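Local coordinates for glycerate dehydrogenase related protein (Thermoplasma acidophilum, PDB 3GVX) that is probably a D-isomer specific 2-hydroxyacid dehydrogenase that reduces glyoxylate or hydroxypyruvate with NAD(P)H, at residues D212-I220 / W236-E244; K142-Y151 / N159-L170. All coordinates share one frame; numbering follows the deposited sequence.

Contact 1 of 2, residues D212-I220 / W236-E244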
# COMPACT_ATOMS: atom_id res chain seq x y z
N ASP B 212 -3.51 -19.16 -16.75
CA ASP B 212 -3.82 -19.38 -18.16
C ASP B 212 -4.21 -18.18 -18.99
O ASP B 212 -4.33 -18.29 -20.21
CB ASP B 212 -4.84 -20.51 -18.29
CG ASP B 212 -4.24 -21.85 -17.92
OD1 ASP B 212 -3.17 -22.18 -18.47
OD2 ASP B 212 -4.80 -22.56 -17.06
N VAL B 213 -4.38 -17.02 -18.36
CA VAL B 213 -4.68 -15.82 -19.13
C VAL B 213 -3.34 -15.44 -19.74
O VAL B 213 -3.25 -14.59 -20.63
CB VAL B 213 -5.23 -14.67 -18.24
CG1 VAL B 213 -5.40 -13.40 -19.08
CG2 VAL B 213 -6.56 -15.09 -17.60
N VAL B 214 -2.28 -16.09 -19.26
CA VAL B 214 -0.94 -15.85 -19.76
C VAL B 214 -0.30 -17.08 -20.41
O VAL B 214 -0.32 -18.19 -19.88
CB VAL B 214 0.03 -15.35 -18.65
CG1 VAL B 214 1.46 -15.28 -19.20
CG2 VAL B 214 -0.43 -13.98 -18.13
N SER B 215 0.28 -16.84 -21.58
CA SER B 215 0.99 -17.86 -22.32
C SER B 215 2.26 -18.12 -21.57
O SER B 215 3.16 -17.28 -21.50
CB SER B 215 1.33 -17.38 -23.73
OG SER B 215 2.41 -18.12 -24.28
N LYS B 216 2.34 -19.31 -21.00
CA LYS B 216 3.52 -19.67 -20.25
C LYS B 216 4.85 -19.56 -21.00
O LYS B 216 5.76 -18.91 -20.52
CB LYS B 216 3.36 -21.06 -19.69
CG LYS B 216 4.56 -21.47 -18.93
CD LYS B 216 4.24 -22.56 -17.98
CE LYS B 216 5.50 -23.02 -17.33
NZ LYS B 216 5.26 -24.23 -16.50
N PRO B 217 4.98 -20.20 -22.17
CA PRO B 217 6.26 -20.08 -22.89
C PRO B 217 6.58 -18.66 -23.33
O PRO B 217 7.75 -18.26 -23.36
CB PRO B 217 6.09 -21.03 -24.08
CG PRO B 217 5.04 -22.01 -23.60
CD PRO B 217 4.07 -21.12 -22.88
N ASP B 218 5.56 -17.88 -23.67
CA ASP B 218 5.77 -16.51 -24.11
C ASP B 218 6.30 -15.61 -22.99
O ASP B 218 7.19 -14.79 -23.21
CB ASP B 218 4.47 -15.93 -24.69
CG ASP B 218 4.09 -16.57 -26.02
OD1 ASP B 218 4.43 -17.75 -26.22
OD2 ASP B 218 3.44 -15.89 -26.85
N MSE B 219 5.76 -15.78 -21.79
CA MSE B 219 6.19 -14.99 -20.64
C MSE B 219 7.59 -15.37 -20.22
O MSE B 219 8.45 -14.51 -20.01
CB MSE B 219 5.20 -15.17 -19.48
CG MSE B 219 5.60 -14.48 -18.17
SE MSE B 219 6.10 -12.77 -18.37
CE MSE B 219 4.63 -11.93 -18.91
N ILE B 220 7.84 -16.67 -20.11
CA ILE B 220 9.15 -17.15 -19.72
C ILE B 220 10.20 -16.77 -20.75
O ILE B 220 11.37 -16.57 -20.42
CB ILE B 220 9.16 -18.67 -19.54
CG1 ILE B 220 8.35 -19.02 -18.29
CG2 ILE B 220 10.58 -19.20 -19.52
CD1 ILE B 220 8.75 -20.27 -17.58
N TRP B 236 0.25 -19.69 -10.65
CA TRP B 236 1.16 -20.33 -11.58
C TRP B 236 0.43 -21.36 -12.41
O TRP B 236 -0.66 -21.80 -12.04
CB TRP B 236 2.31 -20.95 -10.79
CG TRP B 236 3.45 -21.25 -11.65
CD1 TRP B 236 3.77 -22.46 -12.17
CD2 TRP B 236 4.43 -20.33 -12.13
NE1 TRP B 236 4.88 -22.36 -12.95
CE2 TRP B 236 5.31 -21.06 -12.95
CE3 TRP B 236 4.65 -18.96 -11.96
CZ2 TRP B 236 6.40 -20.48 -13.59
CZ3 TRP B 236 5.73 -18.38 -12.60
CH2 TRP B 236 6.59 -19.14 -13.41
N TRP B 237 0.99 -21.77 -13.54
CA TRP B 237 0.30 -22.77 -14.33
C TRP B 237 0.35 -24.12 -13.63
O TRP B 237 1.30 -24.44 -12.90
CB TRP B 237 0.89 -22.86 -15.74
CG TRP B 237 0.91 -21.56 -16.46
CD1 TRP B 237 -0.01 -21.10 -17.36
CD2 TRP B 237 1.89 -20.53 -16.32
NE1 TRP B 237 0.35 -19.85 -17.80
CE2 TRP B 237 1.51 -19.48 -17.18
CE3 TRP B 237 3.06 -20.41 -15.57
CZ2 TRP B 237 2.25 -18.30 -17.29
CZ3 TRP B 237 3.80 -19.24 -15.68
CH2 TRP B 237 3.39 -18.20 -16.54
N ASN B 238 -0.72 -24.87 -13.87
CA ASN B 238 -0.95 -26.19 -13.33
C ASN B 238 -1.30 -26.14 -11.86
O ASN B 238 -2.47 -26.30 -11.52
CB ASN B 238 0.23 -27.12 -13.60
CG ASN B 238 0.56 -27.20 -15.08
OD1 ASN B 238 -0.34 -27.13 -15.93
ND2 ASN B 238 1.84 -27.35 -15.40
N GLU B 239 -0.35 -25.87 -10.98
CA GLU B 239 -0.67 -25.81 -9.54
C GLU B 239 -1.47 -27.04 -9.11
O GLU B 239 -2.56 -27.30 -9.60
CB GLU B 239 -1.56 -24.60 -9.24
CG GLU B 239 -0.94 -23.23 -9.30
CD GLU B 239 -1.96 -22.15 -8.94
OE1 GLU B 239 -2.69 -22.35 -7.96
OE2 GLU B 239 -2.04 -21.12 -9.64
N PRO B 240 -0.92 -27.81 -8.18
CA PRO B 240 0.36 -27.59 -7.52
C PRO B 240 1.63 -28.10 -8.21
O PRO B 240 2.73 -27.84 -7.73
CB PRO B 240 0.14 -28.16 -6.11
CG PRO B 240 -0.97 -29.12 -6.27
CD PRO B 240 -1.88 -28.41 -7.23
N GLU B 241 1.51 -28.79 -9.35
CA GLU B 241 2.68 -29.30 -10.06
C GLU B 241 3.36 -28.12 -10.76
O GLU B 241 3.44 -28.06 -11.99
CB GLU B 241 2.24 -30.31 -11.11
CG GLU B 241 1.11 -31.17 -10.64
CD GLU B 241 0.15 -31.47 -11.77
OE1 GLU B 241 -0.86 -30.74 -11.90
OE2 GLU B 241 0.44 -32.41 -12.55
N ILE B 242 3.83 -27.17 -9.97
CA ILE B 242 4.46 -25.99 -10.53
C ILE B 242 5.82 -26.31 -11.14
O ILE B 242 6.62 -27.01 -10.52
CB ILE B 242 4.59 -24.90 -9.46
CG1 ILE B 242 5.37 -25.42 -8.26
CG2 ILE B 242 3.20 -24.46 -9.05
CD1 ILE B 242 5.47 -24.43 -7.12
N THR B 243 6.15 -25.86 -12.29
CA THR B 243 7.41 -26.09 -12.74
C THR B 243 8.07 -24.92 -13.31
O THR B 243 7.49 -24.20 -13.85
CB THR B 243 7.34 -27.19 -13.90
OG1 THR B 243 6.61 -26.75 -14.99
CG2 THR B 243 6.70 -28.28 -13.41
N GLU B 244 9.34 -24.74 -13.28
CA GLU B 244 9.90 -23.80 -14.18
C GLU B 244 9.86 -22.41 -13.51
O GLU B 244 10.06 -21.41 -13.93
CB GLU B 244 9.13 -23.93 -15.43
CG GLU B 244 9.91 -23.95 -16.69
CD GLU B 244 9.07 -24.06 -17.95
OE1 GLU B 244 9.39 -23.67 -19.03
OE2 GLU B 244 8.07 -24.62 -17.93
O HOH W 1 4.20 -25.18 -14.04

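Contact 2 of 2, residues K142-Y151 / N159-L170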
# COMPACT_ATOMS: atom_id res chain seq x y z
N LYS B 142 -5.00 5.20 -6.31
CA LYS B 142 -5.27 6.63 -6.23
C LYS B 142 -4.71 7.18 -4.94
O LYS B 142 -4.18 8.27 -4.91
CB LYS B 142 -6.78 6.92 -6.30
CG LYS B 142 -7.46 6.47 -7.58
CD LYS B 142 -6.72 6.97 -8.82
CE LYS B 142 -6.63 8.49 -8.89
NZ LYS B 142 -5.83 8.93 -10.07
N ALA B 143 -4.82 6.40 -3.87
CA ALA B 143 -4.29 6.83 -2.58
C ALA B 143 -2.76 6.98 -2.64
O ALA B 143 -2.20 7.91 -2.08
CB ALA B 143 -4.67 5.83 -1.51
N PHE B 144 -2.11 6.06 -3.35
CA PHE B 144 -0.66 6.10 -3.52
C PHE B 144 -0.24 7.19 -4.49
O PHE B 144 0.94 7.38 -4.75
CB PHE B 144 -0.12 4.73 -3.98
CG PHE B 144 0.18 3.79 -2.85
CD1 PHE B 144 1.30 3.95 -2.08
CD2 PHE B 144 -0.68 2.74 -2.56
CE1 PHE B 144 1.57 3.10 -1.04
CE2 PHE B 144 -0.40 1.88 -1.51
CZ PHE B 144 0.72 2.06 -0.75
N GLY B 145 -1.22 7.89 -5.05
CA GLY B 145 -0.93 8.94 -6.00
C GLY B 145 -0.68 8.45 -7.41
O GLY B 145 -0.16 9.17 -8.24
N MSE B 146 -1.07 7.22 -7.71
CA MSE B 146 -0.84 6.69 -9.04
C MSE B 146 -1.92 7.15 -10.00
O MSE B 146 -2.99 7.54 -9.58
CB MSE B 146 -0.81 5.17 -8.99
CG MSE B 146 -0.01 4.61 -7.83
SE MSE B 146 0.19 2.82 -7.99
CE MSE B 146 1.30 2.75 -9.16
N ARG B 147 -1.62 7.07 -11.28
CA ARG B 147 -2.55 7.42 -12.33
C ARG B 147 -3.09 6.05 -12.75
O ARG B 147 -2.33 5.08 -12.79
CB ARG B 147 -1.79 8.09 -13.47
CG ARG B 147 -2.59 8.42 -14.71
CD ARG B 147 -1.67 9.01 -15.80
NE ARG B 147 -2.43 9.53 -16.92
CZ ARG B 147 -3.35 10.49 -16.82
NH1 ARG B 147 -3.62 11.02 -15.63
NH2 ARG B 147 -4.01 10.89 -17.89
N VAL B 148 -4.37 5.96 -13.06
CA VAL B 148 -4.93 4.66 -13.42
C VAL B 148 -5.49 4.52 -14.83
O VAL B 148 -6.29 5.32 -15.28
CB VAL B 148 -6.00 4.23 -12.38
CG1 VAL B 148 -6.68 2.94 -12.82
CG2 VAL B 148 -5.33 4.05 -11.01
N ILE B 149 -5.02 3.49 -15.51
CA ILE B 149 -5.45 3.20 -16.86
C ILE B 149 -6.15 1.86 -16.81
O ILE B 149 -5.64 0.89 -16.23
CB ILE B 149 -4.25 3.19 -17.81
CG1 ILE B 149 -3.66 4.60 -17.86
CG2 ILE B 149 -4.68 2.70 -19.20
CD1 ILE B 149 -2.20 4.66 -18.15
N ALA B 150 -7.34 1.81 -17.38
CA ALA B 150 -8.09 0.59 -17.35
C ALA B 150 -8.49 0.11 -18.71
O ALA B 150 -8.80 0.88 -19.63
CB ALA B 150 -9.32 0.75 -16.48
N TYR B 151 -8.44 -1.20 -18.84
CA TYR B 151 -8.86 -1.82 -20.06
C TYR B 151 -10.00 -2.70 -19.61
O TYR B 151 -9.79 -3.67 -18.88
CB TYR B 151 -7.76 -2.67 -20.66
CG TYR B 151 -8.34 -3.56 -21.70
CD1 TYR B 151 -8.72 -3.06 -22.94
CD2 TYR B 151 -8.65 -4.88 -21.41
CE1 TYR B 151 -9.42 -3.85 -23.85
CE2 TYR B 151 -9.33 -5.68 -22.31
CZ TYR B 151 -9.72 -5.16 -23.53
OH TYR B 151 -10.41 -5.96 -24.42
N ASN B 159 -12.21 6.27 -10.15
CA ASN B 159 -10.78 6.12 -9.88
C ASN B 159 -9.96 5.71 -11.11
O ASN B 159 -8.83 5.28 -10.99
CB ASN B 159 -10.54 5.14 -8.74
CG ASN B 159 -10.91 5.71 -7.41
OD1 ASN B 159 -10.82 6.92 -7.19
ND2 ASN B 159 -11.35 4.85 -6.50
N VAL B 160 -10.56 5.87 -12.28
CA VAL B 160 -9.89 5.56 -13.53
C VAL B 160 -9.64 6.83 -14.32
O VAL B 160 -10.57 7.57 -14.61
CB VAL B 160 -10.71 4.62 -14.41
CG1 VAL B 160 -10.02 4.48 -15.75
CG2 VAL B 160 -10.92 3.27 -13.73
N ASP B 161 -8.40 7.09 -14.68
CA ASP B 161 -8.11 8.29 -15.43
C ASP B 161 -8.10 8.08 -16.94
O ASP B 161 -8.34 9.01 -17.69
CB ASP B 161 -6.77 8.87 -14.98
CG ASP B 161 -6.66 8.95 -13.47
OD1 ASP B 161 -7.45 9.68 -12.85
OD2 ASP B 161 -5.79 8.27 -12.90
N VAL B 162 -7.82 6.86 -17.36
CA VAL B 162 -7.77 6.57 -18.79
C VAL B 162 -8.34 5.20 -19.14
O VAL B 162 -8.01 4.18 -18.53
CB VAL B 162 -6.32 6.64 -19.33
CG1 VAL B 162 -6.32 6.39 -20.84
CG2 VAL B 162 -5.69 8.00 -18.99
N ILE B 163 -9.20 5.21 -20.14
CA ILE B 163 -9.80 3.98 -20.61
C ILE B 163 -9.04 3.66 -21.88
O ILE B 163 -8.96 4.49 -22.78
CB ILE B 163 -11.26 4.19 -20.96
CG1 ILE B 163 -11.99 4.75 -19.74
CG2 ILE B 163 -11.86 2.87 -21.45
CD1 ILE B 163 -13.41 5.14 -20.00
N SER B 164 -8.45 2.48 -21.93
CA SER B 164 -7.70 2.13 -23.12
C SER B 164 -8.60 1.45 -24.15
O SER B 164 -9.73 1.06 -23.87
CB SER B 164 -6.49 1.27 -22.76
OG SER B 164 -6.86 0.08 -22.10
N GLU B 165 -8.06 1.32 -25.35
CA GLU B 165 -8.77 0.74 -26.47
C GLU B 165 -8.48 -0.71 -26.66
O GLU B 165 -9.27 -1.45 -27.23
CB GLU B 165 -8.35 1.47 -27.72
CG GLU B 165 -8.23 2.94 -27.48
CD GLU B 165 -8.08 3.65 -28.78
OE1 GLU B 165 -7.33 3.14 -29.64
OE2 GLU B 165 -8.71 4.72 -28.95
N SER B 166 -7.32 -1.12 -26.18
CA SER B 166 -6.92 -2.49 -26.33
C SER B 166 -5.89 -2.76 -25.27
O SER B 166 -5.39 -1.84 -24.63
CB SER B 166 -6.32 -2.69 -27.71
OG SER B 166 -5.32 -1.72 -27.97
N PRO B 167 -5.59 -4.04 -25.04
CA PRO B 167 -4.60 -4.42 -24.04
C PRO B 167 -3.22 -3.88 -24.46
O PRO B 167 -2.43 -3.47 -23.61
CB PRO B 167 -4.68 -5.94 -24.06
CG PRO B 167 -6.12 -6.19 -24.40
CD PRO B 167 -6.36 -5.21 -25.50
N ALA B 168 -2.94 -3.88 -25.76
CA ALA B 168 -1.66 -3.37 -26.23
C ALA B 168 -1.58 -1.89 -25.92
O ALA B 168 -0.54 -1.39 -25.51
CB ALA B 168 -1.50 -3.61 -27.75
N ASP B 169 -2.69 -1.18 -26.09
CA ASP B 169 -2.73 0.24 -25.79
C ASP B 169 -2.53 0.48 -24.30
O ASP B 169 -1.91 1.45 -23.90
CB ASP B 169 -4.06 0.85 -26.26
CG ASP B 169 -4.24 2.30 -25.83
OD1 ASP B 169 -3.29 3.09 -25.98
OD2 ASP B 169 -5.33 2.66 -25.34
N LEU B 170 -3.04 -0.43 -23.47
CA LEU B 170 -2.89 -0.34 -22.03
C LEU B 170 -1.42 -0.50 -21.65
O LEU B 170 -0.87 0.31 -20.92
CB LEU B 170 -3.73 -1.41 -21.31
CG LEU B 170 -3.68 -1.38 -19.78
CD1 LEU B 170 -4.72 -0.41 -19.21
CD2 LEU B 170 -3.94 -2.80 -19.28

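Contact 1 of 2, residues D212-I220 / W236-E244
The backbones of Asp-212 and Trp-237 come within 6.6 Å at their CA atoms, and the start of helix 216-225 then runs beside the irregular segment 236-244, with Ile-220 facing Glu-244. Trp-237 carries the contact. Its NE1 donates to Val-214 O at 2.7 Å, with the acceptor close to the ring plane and an N-H...O angle of 154°. Asp-212 OD1 lies at the same edge, near CD1, and Val-214 CG1 touches CZ2. Lys-216 lies over one face of the indole. Its CB stands 3.6 Å from the centroid of the five-membered ring, a CH-pi contact, and CD rests on CE3. CG of Lys-216 is anti to the backbone N (chi1 179°) and the chain beyond is extended, which carries the ammonium past the ring to Thr-243 and Glu-244, further along the loop. There NZ forms a salt bridge with Glu-244 OE2 at 3.2 Å and a hydrogen bond of 2.8 Å to a water. This water also accepts from Thr-243 N at 2.7 Å and donates to Trp-237 O. Ile-220 CD1 packs against the Glu-244 carboxylate. A leucine in place of Trp-237 would probably leave Val-214 O without its indole donor and the aliphatic part of Lys-216 without a flat surface to lie on. On the second subunit, Phe-112 packs against Glu-239 and Pro-240. The contact ties helix 216-225 to the loop between strand 230-233 and outermost strand 250-252 of the Rossmann-type, NAD-binding domain: the indole N-H is held by Val-214 O, the lysine methylenes pack on the ring face, and Glu-244 probably balances the charge.

Contact 2 of 2, residues K142-Y151 / N159-L170
This is a parallel beta pairing at one end of the Rossmann-type sheet, where strand 162-163 adds to strand 147-151 as the outermost strand within the chain. Ile-149 pairs with Val-162 and Ala-150 with Ile-163. Ala-150 N donates to Val-162 O at 2.7 Å, almost in line with the carbonyl. Val-148 O accepts from both Asp-161 N and Val-162 N. Ala-150 O also takes two donors, Ser-164 N at 2.8 Å and Ser-164 OG, the hydroxyl coming from above the carbonyl plane.

Asp-161 fastens the start of the pairing. Its OD2 accepts from Val-148 N at 2.7 Å on the anti side, with a nearly straight N-H...O angle of 172°. On the syn side the same oxygen takes Lys-142 NZ at 2.9 Å, in a salt bridge. The lysine chain is bent at chi2 and chi3 (-51° and -59°), which folds it past Asn-159 and lets NZ also donate to Met-146 O. Arg-147 lays its guanidinium almost parallel to the Asp-161 carboxylate, with one face over Asp-161 CB. No N-H points at the acid, so any attraction is probably only electrostatic.

Ile-149 CG1 lies alongside Val-162 CB at 3.7 Å. Ala-150 CB meets Val-160 CG1 across the pairing. At the far end the Tyr-151 ring receives Pro-167 CG over its centre, 3.9 Å from the centroid, while Ser-164 OG lies at its edge. Ser-166 caps helix 167-172 by accepting from Asp-169 N.

Strand 124-128 flanks strand 147-151 on its other side. Helix 132-143 packs on Val-148 and Asn-159, and helix 193-196 meets Pro-167.

How the contacts relate
From the N terminus, contact 2 comes first. The chain leaves helix 132-143, runs through strand 147-151 and closes a short loop of seven residues when strand 162-163 pairs beside it. Helix 167-172 then leads back to the middle of the same sheet. Contact 1 opens later, at 212-220, and closes after 15 residues that hold the rest of helix 216-225 and strand 230-233. The two are in series, neither nested nor crossed. The centres of contacts 1 and 2 lie about 26 Å apart, and their nearest atoms about 9 Å apart. Contact 2 ties down one sheet end; contact 1 holds the loop leading to strand 250-252 at the other. Both also touch the second subunit.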